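Local coordinates for adhesin (Neisseria meningitidis, PDB 5MY7), which inhibits lysozyme and probably takes part in adhesion to host cells, at residues K42-T47 with I116-C121. Sequence-based numbering, arbitrary orientation.
Sequences KKVKVT and IVFKDC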
# COMPACT_ATOMS: atom_id res chain seq x y z
N LYS A 42 13.81 0.26 7.39
CA LYS A 42 12.48 0.57 7.90
C LYS A 42 11.57 -0.65 7.68
O LYS A 42 11.67 -1.39 6.67
CB LYS A 42 11.88 1.82 7.23
CG LYS A 42 12.65 3.09 7.55
CD LYS A 42 11.91 4.38 7.21
CE LYS A 42 10.75 4.62 8.14
NZ LYS A 42 9.89 5.80 7.69
N LYS A 43 10.64 -0.83 8.60
CA LYS A 43 9.71 -1.97 8.61
C LYS A 43 8.26 -1.46 8.67
O LYS A 43 7.96 -0.51 9.37
CB LYS A 43 10.00 -2.89 9.81
CG LYS A 43 11.33 -3.62 9.65
CD LYS A 43 11.81 -4.43 10.84
CE LYS A 43 13.23 -4.95 10.58
NZ LYS A 43 14.27 -3.87 10.57
N VAL A 44 7.40 -2.07 7.87
CA VAL A 44 5.98 -1.70 7.88
C VAL A 44 5.08 -2.91 7.61
O VAL A 44 5.43 -3.76 6.74
CB VAL A 44 5.71 -0.50 6.87
CG1 VAL A 44 5.98 -0.88 5.40
CG2 VAL A 44 4.28 0.05 7.03
N LYS A 45 3.94 -2.95 8.31
CA LYS A 45 2.93 -3.98 8.13
C LYS A 45 1.71 -3.34 7.46
O LYS A 45 1.15 -2.34 8.00
CB LYS A 45 2.55 -4.57 9.50
CG LYS A 45 1.69 -5.81 9.51
CD LYS A 45 1.55 -6.41 10.93
CE LYS A 45 0.83 -5.47 11.93
NZ LYS A 45 -0.52 -4.84 11.54
N VAL A 46 1.24 -3.95 6.37
CA VAL A 46 0.09 -3.41 5.60
C VAL A 46 -0.98 -4.46 5.46
O VAL A 46 -0.70 -5.62 5.11
CB VAL A 46 0.50 -2.93 4.16
CG1 VAL A 46 -0.69 -2.28 3.42
CG2 VAL A 46 1.68 -1.97 4.25
N THR A 47 -2.23 -4.06 5.75
CA THR A 47 -3.42 -4.89 5.62
C THR A 47 -4.25 -4.42 4.42
O THR A 47 -4.59 -3.24 4.33
CB THR A 47 -4.25 -4.88 6.92
OG1 THR A 47 -3.44 -5.37 8.00
CG2 THR A 47 -5.53 -5.75 6.77
N ILE A 116 9.30 10.16 -0.13
CA ILE A 116 9.10 8.73 -0.09
C ILE A 116 9.68 8.26 1.26
O ILE A 116 10.87 8.26 1.47
CB ILE A 116 9.69 7.96 -1.28
CG1 ILE A 116 9.26 8.58 -2.62
CG2 ILE A 116 9.27 6.52 -1.23
CD1 ILE A 116 10.09 8.18 -3.85
N VAL A 117 8.81 7.92 2.19
CA VAL A 117 9.21 7.57 3.58
C VAL A 117 9.33 6.05 3.80
O VAL A 117 9.91 5.62 4.82
CB VAL A 117 8.31 8.22 4.64
CG1 VAL A 117 8.54 9.73 4.70
CG2 VAL A 117 6.85 7.90 4.47
N PHE A 118 8.80 5.22 2.91
CA PHE A 118 9.07 3.78 2.88
C PHE A 118 9.41 3.46 1.41
O PHE A 118 8.51 3.50 0.52
CB PHE A 118 7.85 2.97 3.36
CG PHE A 118 7.52 3.20 4.84
CD1 PHE A 118 6.71 4.26 5.23
CD2 PHE A 118 8.05 2.37 5.85
CE1 PHE A 118 6.43 4.51 6.57
CE2 PHE A 118 7.76 2.65 7.18
CZ PHE A 118 6.96 3.70 7.55
N LYS A 119 10.69 3.19 1.15
CA LYS A 119 11.22 3.11 -0.23
C LYS A 119 11.71 1.69 -0.52
O LYS A 119 12.35 1.05 0.35
CB LYS A 119 12.32 4.20 -0.46
CG LYS A 119 12.76 4.30 -1.90
CD LYS A 119 13.58 5.57 -2.15
CE LYS A 119 14.10 5.54 -3.57
NZ LYS A 119 13.00 5.37 -4.57
N ASP A 120 11.37 1.16 -1.70
CA ASP A 120 11.92 -0.15 -2.14
C ASP A 120 11.64 -1.27 -1.12
O ASP A 120 12.52 -2.07 -0.76
CB ASP A 120 13.45 -0.10 -2.40
CG ASP A 120 13.86 0.72 -3.58
OD1 ASP A 120 13.01 1.15 -4.39
OD2 ASP A 120 15.09 0.90 -3.72
N CYS A 121 10.38 -1.35 -0.73
CA CYS A 121 9.94 -2.33 0.27
C CYS A 121 9.66 -3.71 -0.37
O CYS A 121 8.96 -3.78 -1.39
CB CYS A 121 8.69 -1.86 0.97
SG CYS A 121 8.78 -0.25 1.76
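The ring of F118 is held between two side chains of the 42-47 segment, with CG2 of V44 over one face and the ammonium group of K42 over the other. K43 O approaches the same ring obliquely, at 3.8 Å from F118 CE2. On the lysine side the contact is a cation-pi interaction: K42 NZ lies 3.9 Å from the centroid of the F118 ring, 20° off the ring normal and displaced toward the rim, nearest to CZ. K42 CE adds an off-centre CH-pi contact, 3.7 Å from F118 CE2. The lysine chain runs at about a right angle to the phenylalanine side chain, and its bend at chi3 (70°) brings the amino group to the ring face while it also reaches the backbone of the neighbouring residue. There K42 NZ donates a hydrogen bond to V117 O over 2.9 Å, arriving at a bent C=O...N angle and tilted 30° from the carbonyl plane. The ammonium group thus meets both a carbonyl oxygen and a ring face, a pairing likely to stabilise its positive charge. V117 and F118 form a classic beta bulge opposite I109, in the outermost strand of the 82-121 antiparallel sheet, whereas V44 belongs to the sheet formed by strands between 31 and 71. The contact therefore joins the two sheets of the ACP-like domain, close to the disulfide between C121 and C38. On the valine side, V44 CB sits 3.8 Å from F118 CE2, and the chi1 rotamer of V44 carries CG1 to within 3.9 Å of F118 CD2. Both V44 and F118 are buried and also touch C38, and I109 packs against F118 from its own sheet, while A61 meets V44 from the adjoining strand.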